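Local coordinates for protein putative N-acetylmuramoyl-L-alanine amidase (Neisseria meningitidis MC58, PDB 3CZX) that probably hydrolyses, as a zinc-dependent amidase, the bond between N-acetylmuramoyl residues and L-amino acids in cell-wall glycopeptides, at residues T113-R118 with L155-T160. Numbering follows the deposited sequence.
Sequences TGWKLR and LALFKT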
loop_
_atom_site.group_PDB
_atom_site.type_symbol
_atom_site.label_atom_id
_atom_site.label_comp_id
_atom_site.label_asym_id
_atom_site.label_seq_id
_atom_site.Cartn_x
_atom_site.Cartn_y
_atom_site.Cartn_z
ATOM N N THR A 113 -6.937 -6.450 -15.524
ATOM C CA THR A 113 -8.237 -5.899 -15.079
ATOM C C THR A 113 -9.423 -6.075 -16.010
ATOM O O THR A 113 -10.545 -5.967 -15.562
ATOM C CB THR A 113 -8.126 -4.399 -14.812
ATOM O OG1 THR A 113 -7.722 -3.754 -16.030
ATOM C CG2 THR A 113 -7.097 -4.115 -13.720
ATOM N N GLY A 114 -9.174 -6.280 -17.291
ATOM C CA GLY A 114 -10.251 -6.250 -18.279
ATOM C C GLY A 114 -10.796 -4.844 -18.520
ATOM O O GLY A 114 -11.832 -4.677 -19.139
ATOM N N TRP A 115 -10.084 -3.805 -18.039
ATOM C CA TRP A 115 -10.485 -2.424 -18.291
ATOM C C TRP A 115 -10.174 -2.061 -19.750
ATOM O O TRP A 115 -9.197 -2.549 -20.337
ATOM C CB TRP A 115 -9.702 -1.472 -17.380
ATOM C CG TRP A 115 -10.062 -1.577 -15.918
ATOM C CD1 TRP A 115 -11.211 -2.091 -15.375
ATOM C CD2 TRP A 115 -9.254 -1.154 -14.813
ATOM N NE1 TRP A 115 -11.153 -2.028 -13.986
ATOM C CE2 TRP A 115 -9.975 -1.434 -13.617
ATOM C CE3 TRP A 115 -7.996 -0.591 -14.710
ATOM C CZ2 TRP A 115 -9.462 -1.164 -12.343
ATOM C CZ3 TRP A 115 -7.492 -0.300 -13.422
ATOM C CH2 TRP A 115 -8.242 -0.586 -12.262
ATOM N N LYS A 116 -10.996 -1.167 -20.278
ATOM C CA LYS A 116 -10.869 -0.723 -21.661
ATOM C C LYS A 116 -9.676 0.229 -21.816
ATOM O O LYS A 116 -9.512 1.104 -21.003
ATOM C CB LYS A 116 -12.160 0.007 -22.048
ATOM C CG LYS A 116 -12.246 0.366 -23.538
ATOM C CD LYS A 116 -13.261 1.460 -23.809
ATOM C CE LYS A 116 -13.186 1.906 -25.291
ATOM N NZ LYS A 116 -13.745 0.883 -26.230
ATOM N N LEU A 117 -8.881 0.038 -22.863
ATOM C CA LEU A 117 -7.842 1.004 -23.265
ATOM C C LEU A 117 -8.512 2.135 -24.074
ATOM O O LEU A 117 -9.087 1.882 -25.153
ATOM C CB LEU A 117 -6.779 0.333 -24.134
ATOM C CG LEU A 117 -5.802 -0.623 -23.473
ATOM C CD1 LEU A 117 -5.041 -1.420 -24.524
ATOM C CD2 LEU A 117 -4.912 0.224 -22.564
ATOM N N ARG A 118 -8.445 3.351 -23.542
ATOM C CA ARG A 118 -8.942 4.550 -24.196
ATOM C C ARG A 118 -7.833 5.087 -25.116
ATOM O O ARG A 118 -6.699 4.701 -25.015
ATOM C CB ARG A 118 -9.352 5.585 -23.171
ATOM C CG ARG A 118 -10.445 5.078 -22.209
ATOM C CD ARG A 118 -10.531 5.919 -20.962
ATOM N NE ARG A 118 -10.962 7.282 -21.226
ATOM C CZ ARG A 118 -12.233 7.705 -21.193
ATOM N NH1 ARG A 118 -13.220 6.891 -20.912
ATOM N NH2 ARG A 118 -12.504 8.983 -21.454
ATOM N N LEU A 155 -13.082 1.016 -9.177
ATOM C CA LEU A 155 -12.406 1.365 -7.950
ATOM C C LEU A 155 -12.365 0.173 -6.982
ATOM O O LEU A 155 -11.333 -0.099 -6.328
ATOM C CB LEU A 155 -13.084 2.582 -7.288
ATOM C CG LEU A 155 -12.586 2.967 -5.889
ATOM C CD1 LEU A 155 -11.082 3.261 -5.785
ATOM C CD2 LEU A 155 -13.391 4.112 -5.318
ATOM N N ALA A 156 -13.470 -0.544 -6.859
ATOM C CA ALA A 156 -13.470 -1.767 -6.016
ATOM C C ALA A 156 -12.456 -2.779 -6.527
ATOM O O ALA A 156 -11.784 -3.420 -5.716
ATOM C CB ALA A 156 -14.867 -2.408 -5.973
ATOM N N LEU A 157 -12.384 -2.957 -7.835
ATOM C CA LEU A 157 -11.419 -3.915 -8.417
ATOM C C LEU A 157 -10.017 -3.490 -8.106
ATOM O O LEU A 157 -9.191 -4.332 -7.716
ATOM C CB LEU A 157 -11.625 -4.039 -9.933
ATOM C CG LEU A 157 -10.786 -5.175 -10.537
ATOM C CD1 LEU A 157 -11.282 -6.510 -10.036
ATOM C CD2 LEU A 157 -10.938 -5.088 -12.040
ATOM N N PHE A 158 -9.742 -2.194 -8.247
ATOM C CA PHE A 158 -8.416 -1.646 -7.956
ATOM C C PHE A 158 -8.078 -1.932 -6.499
ATOM O O PHE A 158 -7.007 -2.392 -6.210
ATOM C CB PHE A 158 -8.282 -0.163 -8.209
ATOM C CG PHE A 158 -6.926 0.387 -7.843
ATOM C CD1 PHE A 158 -5.821 0.162 -8.642
ATOM C CD2 PHE A 158 -6.726 1.065 -6.647
ATOM C CE1 PHE A 158 -4.556 0.652 -8.279
ATOM C CE2 PHE A 158 -5.452 1.539 -6.309
ATOM C CZ PHE A 158 -4.378 1.307 -7.144
ATOM N N LYS A 159 -8.995 -1.594 -5.594
ATOM C CA LYS A 159 -8.709 -1.747 -4.167
ATOM C C LYS A 159 -8.403 -3.185 -3.772
ATOM O O LYS A 159 -7.580 -3.404 -2.881
ATOM C CB LYS A 159 -9.873 -1.174 -3.327
ATOM C CG LYS A 159 -10.017 0.318 -3.402
ATOM C CD LYS A 159 -11.341 0.875 -2.868
ATOM C CE LYS A 159 -11.476 0.795 -1.419
ATOM N NZ LYS A 159 -12.755 1.475 -0.960
ATOM N N THR A 160 -9.072 -4.161 -4.375
ATOM C CA THR A 160 -8.866 -5.602 -4.082
ATOM C C THR A 160 -7.680 -6.230 -4.790
ATOM O O THR A 160 -7.283 -7.306 -4.395
ATOM C CB THR A 160 -10.109 -6.432 -4.419
ATOM O OG1 THR A 160 -10.327 -6.403 -5.842
ATOM C CG2 THR A 160 -11.322 -5.903 -3.642
#
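The indole of W115 lies between its own turn and the flank of helix 152-177. CB of T113 sits 3.4 Å over one face, displaced toward its margin. In line with the ring, CH2 at the far end of the six-membered ring meets CB of F158 at 4.1 Å. L157 comes in obliquely: its CD2 methyl stands 3.6 Å from NE1 of W115, a van der Waals approach on the pyrrole side. The same methyl lies 3.7 Å from the carbonyl O of T113, so a branched apolar residue suits a spot bordered by both. With CG anti to the backbone N (chi1 -172°) and chi2 near 67°, CD2 is directed at these two groups. The broad apolar indole takes T113 on one face while still meeting L157 and F158 of the helix.

No hydrogen bond crosses the contact; the polar work is done within the turn. T113 OG1 accepts from W115 N at 3.1 Å and also hydrogen-bonds V109 O; two bonds grip the hydroxyl while CB lies over the indole, a double role that suits threonine. G114 takes the chain out of helix 99-113 with the positive phi that glycine adopts easily. An aromatic residue suits buried 158, since the F158 ring stacks with F147 and packs against L29 and M33 of helix 26-45.

This is an ST turn at the C-terminal end of helix 99-113, whose last residue, W115, packs on the early turns of helix 152-177 in the alpha/beta domain of an Amidase_3 family member, with the F158 side chain about 13 Å from the zinc ion.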